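Local coordinates for Rik1-associated factor 1 (Schizosaccharomyces pombe, PDB 4O9D), which is a component of the Clr4 methyltransferase complex, which ubiquitylates histone H3 and methylates it to H3K9me, contributing to heterochromatin; this chain is the protein's WD-repeat propeller, at residues Ser238-Val249 and Asn282-Val293; Gly354-Val362 and Gln373-Ile382. All blocks are in the same frame, centred on the assembly; numbering follows the deposited sequence.

Contact 1 (Ser238-Val249 and Asn282-Val293); sequences SLYMHPSQVGFV and NHATISNSGILV
His-242 reaches across to the turn Ser-287 to Gly-290 and brings NE2 up to two backbone carbonyls at once. NE2 lies 2.8 Å from Ser-287 O and 3.0 Å from Asn-288 O; both oxygens sit at the ring edge near its plane, and because one N-H is divided between them both bonds are weak and bent. CD2 of the same ring rests on Ile-286 CG2. Next along, the Tyr-240 ring lies flat over Thr-285, whose CB stands 4.0 Å from the ring centroid and only 7° off the normal, a CH-pi contact over the face. With chi1 at 179°, Tyr-240 CG swings away from its own backbone N, and OH ends at a water, which in turn donates to Ile-286 O and Asn-288 OD1. Deeper in, Val-249 CG1 presses on Ile-286 CG1 at 3.5 Å, tight for two carbons, while Val-249 CG2 meets Ala-284 CB. At the other end Ser-238 OG takes the N-H of Ala-284 in a 3.1 Å, nearly straight bond, and a second water is bonded to His-283 ND1 and weakly to this hydroxyl.

The second shell sets these groups. His-242 ND1 is held by Ser-244, through OG at 2.9 Å and through its backbone N, which fixes the turn of the imidazole; Pro-243 CD lies over one ring face. Thr-285 OG1 bonds to Thr-294 and Trp-344, and Asn-288 ND2 to Gly-348 O. Tyr-262 on strand 258-264 packs against Val-249 and Ile-286. Strands 235-241 and 281-286 are the first strands of two successive four-stranded propeller blades, and their short segments run at 20° to each other, joined by side chains where one blade lies against the next.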
loop_
_atom_site.group_PDB
_atom_site.type_symbol
_atom_site.label_atom_id
_atom_site.label_comp_id
_atom_site.label_asym_id
_atom_site.label_seq_id
_atom_site.Cartn_x
_atom_site.Cartn_y
_atom_site.Cartn_z
ATOM N N SER A 238 -2.581 4.925 7.903
ATOM C CA SER A 238 -2.019 3.639 7.544
ATOM C C SER A 238 -2.615 2.495 8.378
ATOM O O SER A 238 -2.901 2.680 9.540
ATOM C CB SER A 238 -0.496 3.728 7.755
ATOM O OG SER A 238 0.087 2.464 7.845
ATOM N N LEU A 239 -2.783 1.327 7.762
ATOM C CA LEU A 239 -3.368 0.137 8.394
ATOM C C LEU A 239 -2.473 -1.020 8.052
ATOM O O LEU A 239 -2.076 -1.174 6.879
ATOM C CB LEU A 239 -4.762 -0.189 7.797
ATOM C CG LEU A 239 -5.950 0.737 7.985
ATOM C CD1 LEU A 239 -7.240 0.089 7.353
ATOM C CD2 LEU A 239 -6.223 1.021 9.439
ATOM N N TYR A 240 -2.138 -1.835 9.046
ATOM C CA TYR A 240 -1.255 -2.961 8.787
ATOM C C TYR A 240 -1.705 -4.162 9.609
ATOM O O TYR A 240 -1.777 -4.067 10.825
ATOM C CB TYR A 240 0.198 -2.585 9.125
ATOM C CG TYR A 240 1.193 -3.680 8.907
ATOM C CD1 TYR A 240 1.326 -4.721 9.827
ATOM C CD2 TYR A 240 2.031 -3.673 7.796
ATOM C CE1 TYR A 240 2.277 -5.726 9.647
ATOM C CE2 TYR A 240 3.000 -4.684 7.610
ATOM C CZ TYR A 240 3.103 -5.707 8.539
ATOM O OH TYR A 240 4.011 -6.724 8.348
ATOM N N MET A 241 -1.997 -5.275 8.935
ATOM C CA MET A 241 -2.460 -6.505 9.594
ATOM C C MET A 241 -1.273 -7.475 9.839
ATOM O O MET A 241 -0.501 -7.785 8.918
ATOM C CB MET A 241 -3.542 -7.186 8.723
ATOM C CG MET A 241 -4.049 -8.528 9.274
ATOM S SD MET A 241 -5.125 -8.319 10.736
ATOM C CE MET A 241 -6.589 -7.589 9.978
ATOM N N HIS A 242 -1.109 -7.945 11.075
ATOM C CA HIS A 242 -0.082 -8.946 11.339
ATOM C C HIS A 242 -0.348 -10.209 10.510
ATOM O O HIS A 242 -1.512 -10.585 10.277
ATOM C CB HIS A 242 0.030 -9.259 12.829
ATOM C CG HIS A 242 1.285 -9.975 13.191
ATOM N ND1 HIS A 242 1.335 -11.337 13.387
ATOM C CD2 HIS A 242 2.547 -9.522 13.374
ATOM C CE1 HIS A 242 2.575 -11.694 13.675
ATOM N NE2 HIS A 242 3.326 -10.610 13.685
ATOM N N PRO A 243 0.725 -10.858 10.034
ATOM C CA PRO A 243 0.607 -12.077 9.211
ATOM C C PRO A 243 -0.159 -13.206 9.926
ATOM O O PRO A 243 -0.652 -14.116 9.278
ATOM C CB PRO A 243 2.075 -12.524 9.014
ATOM C CG PRO A 243 2.892 -11.314 9.242
ATOM C CD PRO A 243 2.138 -10.478 10.251
ATOM N N SER A 244 -0.223 -13.159 11.251
ATOM C CA SER A 244 -0.985 -14.151 12.016
ATOM C C SER A 244 -2.456 -13.759 12.084
ATOM O O SER A 244 -3.297 -14.536 12.537
ATOM C CB SER A 244 -0.462 -14.240 13.435
ATOM O OG SER A 244 -0.881 -13.090 14.157
ATOM N N GLN A 245 -2.740 -12.537 11.639
ATOM C CA GLN A 245 -4.076 -11.951 11.663
ATOM C C GLN A 245 -4.716 -11.913 13.069
ATOM O O GLN A 245 -5.928 -11.830 13.194
ATOM C CB GLN A 245 -4.964 -12.671 10.635
ATOM C CG GLN A 245 -4.285 -12.779 9.216
ATOM C CD GLN A 245 -5.128 -13.530 8.174
ATOM O OE1 GLN A 245 -6.257 -13.934 8.440
ATOM N NE2 GLN A 245 -4.571 -13.709 6.976
ATOM N N VAL A 246 -3.904 -11.945 14.124
ATOM C CA VAL A 246 -4.434 -11.795 15.489
ATOM C C VAL A 246 -4.684 -10.325 15.837
ATOM O O VAL A 246 -5.397 -10.002 16.796
ATOM C CB VAL A 246 -3.483 -12.437 16.559
ATOM C CG1 VAL A 246 -3.179 -13.909 16.203
ATOM C CG2 VAL A 246 -2.188 -11.636 16.684
ATOM N N GLY A 247 -4.103 -9.419 15.063
ATOM C CA GLY A 247 -4.226 -8.003 15.361
ATOM C C GLY A 247 -3.665 -7.112 14.268
ATOM O O GLY A 247 -2.932 -7.570 13.385
ATOM N N PHE A 248 -4.020 -5.833 14.319
ATOM C CA PHE A 248 -3.538 -4.883 13.341
ATOM C C PHE A 248 -3.235 -3.561 14.009
ATOM O O PHE A 248 -3.698 -3.311 15.129
ATOM C CB PHE A 248 -4.533 -4.715 12.183
ATOM C CG PHE A 248 -5.884 -4.135 12.580
ATOM C CD1 PHE A 248 -6.865 -4.933 13.146
ATOM C CD2 PHE A 248 -6.195 -2.814 12.292
ATOM C CE1 PHE A 248 -8.113 -4.402 13.499
ATOM C CE2 PHE A 248 -7.417 -2.276 12.629
ATOM C CZ PHE A 248 -8.390 -3.075 13.233
ATOM N N VAL A 249 -2.408 -2.749 13.357
ATOM C CA VAL A 249 -2.163 -1.401 13.839
ATOM C C VAL A 249 -2.760 -0.429 12.844
ATOM O O VAL A 249 -2.829 -0.720 11.652
ATOM C CB VAL A 249 -0.662 -1.055 14.015
ATOM C CG1 VAL A 249 -0.067 -1.765 15.285
ATOM C CG2 VAL A 249 0.149 -1.372 12.733
ATOM N N ASN A 282 3.503 8.244 7.833
ATOM C CA ASN A 282 3.261 7.605 6.535
ATOM C C ASN A 282 2.909 6.117 6.682
ATOM O O ASN A 282 2.042 5.618 5.959
ATOM C CB ASN A 282 4.492 7.693 5.620
ATOM C CG ASN A 282 4.766 9.106 5.103
ATOM O OD1 ASN A 282 3.904 9.973 5.104
ATOM N ND2 ASN A 282 5.988 9.325 4.653
ATOM N N HIS A 283 3.594 5.403 7.585
ATOM C CA HIS A 283 3.433 3.945 7.676
ATOM C C HIS A 283 3.622 3.456 9.106
ATOM O O HIS A 283 4.617 3.809 9.761
ATOM C CB HIS A 283 4.466 3.208 6.789
ATOM C CG HIS A 283 4.366 3.536 5.333
ATOM N ND1 HIS A 283 3.346 3.065 4.539
ATOM C CD2 HIS A 283 5.148 4.305 4.531
ATOM C CE1 HIS A 283 3.489 3.538 3.310
ATOM N NE2 HIS A 283 4.582 4.279 3.273
ATOM N N ALA A 284 2.693 2.625 9.573
ATOM C CA ALA A 284 2.867 1.905 10.837
ATOM C C ALA A 284 2.937 0.409 10.555
ATOM O O ALA A 284 2.255 -0.074 9.631
ATOM C CB ALA A 284 1.702 2.201 11.767
ATOM N N THR A 285 3.736 -0.340 11.327
ATOM C CA THR A 285 3.746 -1.803 11.177
ATOM C C THR A 285 3.760 -2.517 12.525
ATOM O O THR A 285 3.841 -1.893 13.590
ATOM C CB THR A 285 4.966 -2.346 10.341
ATOM O OG1 THR A 285 6.156 -2.314 11.145
ATOM C CG2 THR A 285 5.165 -1.523 9.070
ATOM N N ILE A 286 3.620 -3.834 12.464
ATOM C CA ILE A 286 3.910 -4.688 13.607
ATOM C C ILE A 286 4.989 -5.648 13.155
ATOM O O ILE A 286 4.901 -6.163 12.038
ATOM C CB ILE A 286 2.707 -5.572 13.990
ATOM C CG1 ILE A 286 1.475 -4.736 14.324
ATOM C CG2 ILE A 286 3.088 -6.462 15.166
ATOM C CD1 ILE A 286 0.168 -5.545 14.272
ATOM N N SER A 287 5.947 -5.962 14.020
ATOM C CA SER A 287 6.975 -6.947 13.674
ATOM C C SER A 287 6.385 -8.323 13.408
ATOM O O SER A 287 5.281 -8.634 13.851
ATOM C CB SER A 287 8.051 -7.062 14.780
ATOM O OG SER A 287 7.502 -7.577 15.988
ATOM N N ASN A 288 7.116 -9.149 12.653
ATOM C CA ASN A 288 6.712 -10.530 12.453
ATOM C C ASN A 288 6.621 -11.294 13.774
ATOM O O ASN A 288 5.805 -12.201 13.893
ATOM C CB ASN A 288 7.653 -11.255 11.492
ATOM C CG ASN A 288 7.534 -10.740 10.052
ATOM O OD1 ASN A 288 6.496 -10.184 9.654
ATOM N ND2 ASN A 288 8.599 -10.923 9.267
ATOM N N SER A 289 7.460 -10.938 14.747
ATOM C CA SER A 289 7.432 -11.561 16.079
ATOM C C SER A 289 6.136 -11.219 16.816
ATOM O O SER A 289 5.718 -11.945 17.725
ATOM C CB SER A 289 8.623 -11.073 16.910
ATOM O OG SER A 289 8.576 -9.665 17.088
ATOM N N GLY A 290 5.506 -10.113 16.409
ATOM C CA GLY A 290 4.207 -9.707 16.918
ATOM C C GLY A 290 4.305 -8.742 18.077
ATOM O O GLY A 290 3.282 -8.267 18.576
ATOM N N ILE A 291 5.538 -8.459 18.511
ATOM C CA ILE A 291 5.793 -7.702 19.731
ATOM C C ILE A 291 6.220 -6.248 19.516
ATOM O O ILE A 291 6.084 -5.427 20.418
ATOM C CB ILE A 291 6.911 -8.366 20.557
ATOM C CG1 ILE A 291 6.505 -9.768 20.979
ATOM C CG2 ILE A 291 7.201 -7.549 21.805
ATOM C CD1 ILE A 291 5.262 -9.805 21.828
ATOM N N LEU A 292 6.770 -5.916 18.354
ATOM C CA LEU A 292 7.209 -4.541 18.146
ATOM C C LEU A 292 6.242 -3.821 17.219
ATOM O O LEU A 292 5.643 -4.426 16.333
ATOM C CB LEU A 292 8.627 -4.470 17.571
ATOM C CG LEU A 292 9.716 -5.240 18.338
ATOM C CD1 LEU A 292 11.049 -5.119 17.623
ATOM C CD2 LEU A 292 9.855 -4.747 19.781
ATOM N N VAL A 293 6.161 -2.513 17.429
ATOM C CA VAL A 293 5.326 -1.624 16.668
ATOM C C VAL A 293 6.195 -0.472 16.178
ATOM O O VAL A 293 7.102 -0.020 16.893
ATOM C CB VAL A 293 4.204 -1.107 17.569
ATOM C CG1 VAL A 293 3.428 -0.008 16.867
ATOM C CG2 VAL A 293 3.329 -2.294 18.017
HETATM O O HOH W 1 0.995 1.871 4.717
HETATM O O HOH W 2 4.806 -8.203 10.403
#

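Contact 2 (Gly354-Val362 and Gln373-Ile382); sequences GGSDGIVKV and QNFTEMNSAI. With EDO (1,2-ethanediol), chain E.
Gly-355 O receives Ile-382 N at 3.1 Å, the donor standing well above the carbonyl plane. Gly-358 N, closing the type I turn Gly-355 to Gly-358, comes to the same oxygen from the opposite face, so two N-H groups grip it. Ser-356 follows, its CB 3.7 Å from Ala-381 CB. Asp-357 OD1 accepts Ile-359 N from above the carboxylate plane, an Asx turn, and the carboxylate is also held by His-319 and Gly-320. Gly-358 has a positive phi, and its CA lies against Ser-380 O; its own carbonyl takes Met-378 N at 2.7 Å, almost straight at 176°.

From Ile-359 on, the two strands pair antiparallel. Ile-359 spreads over its neighbours: CD1 lies 3.5 Å from Glu-377 CB, and CG2 against the carboxamide carbon of Asn-374. Glu-377 itself forms a salt bridge with Lys-323. Val-360 bonds to Thr-376 O and, through its carbonyl, to Phe-375 N; on the other face its CG1 sits beside Phe-375 CB. With chi1 at 178° the Phe-375 ring is carried on to Tyr-406, which it meets edge-to-face. Lys-361 runs alongside Asn-374, extended as far as CE and then bent at chi4 (-64°), which drops NZ to 2.7 Å from Asn-374 OD1; a water joins NZ to Asn-374 ND2. An ethanediol, probably from the crystallisation liquor, accepts Asn-374 N at 2.8 Å. Val-362 N completes the ladder on Gln-373 O at 2.9 Å.

This is the outer hairpin of a WD-repeat blade, strand 359-363 beside strand 371-377, after which the chain crosses over to begin the following blade at Ile-382.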
loop_
_atom_site.group_PDB
_atom_site.type_symbol
_atom_site.label_atom_id
_atom_site.label_comp_id
_atom_site.label_asym_id
_atom_site.label_seq_id
_atom_site.Cartn_x
_atom_site.Cartn_y
_atom_site.Cartn_z
ATOM N N GLY A 354 13.013 2.753 3.671
ATOM C CA GLY A 354 13.577 3.549 2.595
ATOM C C GLY A 354 13.122 4.980 2.700
ATOM O O GLY A 354 11.916 5.259 2.843
ATOM N N GLY A 355 14.076 5.904 2.610
ATOM C CA GLY A 355 13.764 7.295 2.867
ATOM C C GLY A 355 14.159 8.249 1.755
ATOM O O GLY A 355 14.500 7.855 0.634
ATOM N N SER A 356 14.096 9.529 2.072
ATOM C CA SER A 356 14.325 10.549 1.059
ATOM C C SER A 356 15.803 10.839 0.857
ATOM O O SER A 356 16.150 11.659 0.002
ATOM C CB SER A 356 13.553 11.835 1.384
ATOM O OG SER A 356 14.041 12.461 2.559
ATOM N N ASP A 357 16.674 10.180 1.634
ATOM C CA ASP A 357 18.097 10.193 1.333
ATOM C C ASP A 357 18.364 9.251 0.153
ATOM O O ASP A 357 19.503 9.150 -0.317
ATOM C CB ASP A 357 18.964 9.805 2.569
ATOM C CG ASP A 357 18.502 8.488 3.238
ATOM O OD1 ASP A 357 17.462 7.934 2.821
ATOM O OD2 ASP A 357 19.165 8.014 4.198
ATOM N N GLY A 358 17.324 8.552 -0.318
ATOM C CA GLY A 358 17.503 7.587 -1.389
ATOM C C GLY A 358 18.074 6.243 -0.942
ATOM O O GLY A 358 18.380 5.384 -1.764
ATOM N N ILE A 359 18.211 6.035 0.364
ATOM C CA ILE A 359 18.832 4.802 0.849
ATOM C C ILE A 359 17.810 3.831 1.410
ATOM O O ILE A 359 16.861 4.226 2.081
ATOM C CB ILE A 359 19.873 5.089 1.965
ATOM C CG1 ILE A 359 20.849 6.199 1.537
ATOM C CG2 ILE A 359 20.646 3.813 2.338
ATOM C CD1 ILE A 359 21.869 5.760 0.501
ATOM N N VAL A 360 18.028 2.553 1.134
ATOM C CA VAL A 360 17.287 1.477 1.782
ATOM C C VAL A 360 18.157 0.940 2.909
ATOM O O VAL A 360 19.247 0.437 2.658
ATOM C CB VAL A 360 16.941 0.343 0.792
ATOM C CG1 VAL A 360 16.268 -0.821 1.519
ATOM C CG2 VAL A 360 16.045 0.884 -0.345
ATOM N N LYS A 361 17.685 1.077 4.146
ATOM C CA LYS A 361 18.458 0.679 5.317
ATOM C C LYS A 361 17.867 -0.593 5.913
ATOM O O LYS A 361 16.632 -0.783 5.886
ATOM C CB LYS A 361 18.483 1.823 6.338
ATOM C CG LYS A 361 19.370 3.004 5.880
ATOM C CD LYS A 361 19.354 4.163 6.854
ATOM C CE LYS A 361 20.399 5.221 6.435
ATOM N NZ LYS A 361 21.784 4.642 6.512
ATOM N N VAL A 362 18.748 -1.470 6.408
ATOM C CA VAL A 362 18.335 -2.754 6.988
ATOM C C VAL A 362 18.603 -2.688 8.504
ATOM O O VAL A 362 19.690 -2.255 8.912
ATOM C CB VAL A 362 19.082 -3.967 6.361
ATOM C CG1 VAL A 362 18.611 -5.288 6.972
ATOM C CG2 VAL A 362 18.919 -4.000 4.821
ATOM N N GLN A 373 22.983 -2.575 7.762
ATOM C CA GLN A 373 23.682 -2.164 6.545
ATOM C C GLN A 373 22.761 -1.354 5.654
ATOM O O GLN A 373 21.546 -1.402 5.808
ATOM C CB GLN A 373 24.148 -3.402 5.792
ATOM C CG GLN A 373 22.983 -4.183 5.174
ATOM C CD GLN A 373 23.448 -5.278 4.236
ATOM O OE1 GLN A 373 24.376 -6.022 4.542
ATOM N NE2 GLN A 373 22.795 -5.384 3.086
ATOM N N ASN A 374 23.355 -0.559 4.771
ATOM C CA ASN A 374 22.637 0.062 3.674
ATOM C C ASN A 374 22.486 -1.006 2.602
ATOM O O ASN A 374 23.471 -1.609 2.193
ATOM C CB ASN A 374 23.396 1.280 3.137
ATOM C CG ASN A 374 23.378 2.459 4.110
ATOM O OD1 ASN A 374 22.608 2.476 5.058
ATOM N ND2 ASN A 374 24.215 3.463 3.855
ATOM N N PHE A 375 21.251 -1.272 2.179
ATOM C CA PHE A 375 20.997 -2.282 1.154
ATOM C C PHE A 375 21.323 -1.741 -0.217
ATOM O O PHE A 375 21.971 -2.408 -1.027
ATOM C CB PHE A 375 19.533 -2.744 1.157
ATOM C CG PHE A 375 19.225 -3.743 0.081
ATOM C CD1 PHE A 375 19.698 -5.040 0.167
ATOM C CD2 PHE A 375 18.469 -3.381 -1.033
ATOM C CE1 PHE A 375 19.424 -5.963 -0.844
ATOM C CE2 PHE A 375 18.186 -4.310 -2.056
ATOM C CZ PHE A 375 18.665 -5.583 -1.967
ATOM N N THR A 376 20.846 -0.534 -0.491
ATOM C CA THR A 376 21.091 0.066 -1.785
ATOM C C THR A 376 20.875 1.556 -1.686
ATOM O O THR A 376 20.419 2.045 -0.655
ATOM C CB THR A 376 20.188 -0.550 -2.880
ATOM O OG1 THR A 376 20.624 -0.107 -4.165
ATOM C CG2 THR A 376 18.695 -0.178 -2.674
ATOM N N GLU A 377 21.302 2.272 -2.724
ATOM C CA GLU A 377 21.148 3.714 -2.833
ATOM C C GLU A 377 20.564 4.064 -4.206
ATOM O O GLU A 377 21.126 3.696 -5.262
ATOM C CB GLU A 377 22.477 4.443 -2.654
ATOM C CG GLU A 377 22.329 5.917 -3.018
ATOM C CD GLU A 377 23.507 6.766 -2.631
ATOM O OE1 GLU A 377 24.525 6.214 -2.165
ATOM O OE2 GLU A 377 23.410 7.997 -2.805
ATOM N N MET A 378 19.428 4.751 -4.202
ATOM C CA MET A 378 18.790 5.146 -5.458
ATOM C C MET A 378 19.101 6.622 -5.744
ATOM O O MET A 378 19.591 7.330 -4.869
ATOM C CB MET A 378 17.272 4.836 -5.417
ATOM C CG MET A 378 16.967 3.304 -5.511
ATOM S SD MET A 378 15.300 2.916 -5.999
ATOM C CE MET A 378 15.357 3.295 -7.741
ATOM N N ASN A 379 18.838 7.072 -6.970
ATOM C CA ASN A 379 19.268 8.396 -7.424
ATOM C C ASN A 379 18.527 9.559 -6.789
ATOM O O ASN A 379 18.960 10.699 -6.891
ATOM C CB ASN A 379 19.117 8.502 -8.945
ATOM C CG ASN A 379 20.242 7.813 -9.694
ATOM O OD1 ASN A 379 21.401 7.876 -9.289
ATOM N ND2 ASN A 379 19.900 7.145 -10.796
ATOM N N SER A 380 17.394 9.287 -6.156
ATOM C CA SER A 380 16.614 10.348 -5.539
ATOM C C SER A 380 15.761 9.772 -4.384
ATOM O O SER A 380 15.848 8.581 -4.085
ATOM C CB SER A 380 15.740 11.013 -6.616
ATOM O OG SER A 380 15.081 12.168 -6.121
ATOM N N ALA A 381 14.959 10.608 -3.735
ATOM C CA ALA A 381 14.043 10.145 -2.674
ATOM C C ALA A 381 13.223 8.901 -3.069
ATOM O O ALA A 381 12.693 8.819 -4.168
ATOM C CB ALA A 381 13.089 11.281 -2.256
ATOM N N ILE A 382 13.136 7.939 -2.158
ATOM C CA ILE A 382 12.376 6.714 -2.370
ATOM C C ILE A 382 10.884 7.011 -2.388
ATOM O O ILE A 382 10.381 7.740 -1.532
ATOM C CB ILE A 382 12.671 5.707 -1.229
ATOM C CG1 ILE A 382 14.149 5.300 -1.240
ATOM C CG2 ILE A 382 11.776 4.478 -1.330
ATOM C CD1 ILE A 382 14.573 4.644 -2.545
HETATM C C1 EDO E . 26.344 0.937 5.065
HETATM O O1 EDO E . 26.148 -0.458 4.847
HETATM C C2 EDO E . 27.287 1.175 6.243
HETATM O O2 EDO E . 27.035 2.485 6.759
HETATM O O HOH W 3 24.059 5.950 5.031
#

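Following the chain from the N terminus, contact 1 comes first: 32 residues, holding the last two strands of one blade, separate its segments, and 282-293 closes that loop by bringing the first hairpin of the next blade against the first hairpin of the one before. Contact 2 opens only afterwards and closes a shorter loop of 10 residues, pairing the last two strands of a later blade and touching the start of its successor. The two are in series, neither nesting nor crossing. The centres of contact 1 and contact 2 lie about 23 Å apart, and the nearest atoms of contact 1 and contact 2 are about 7 Å apart. Contact 1 therefore joins neighbouring blades through side chains, whereas contact 2 builds one blade's outer edge through backbone bonds.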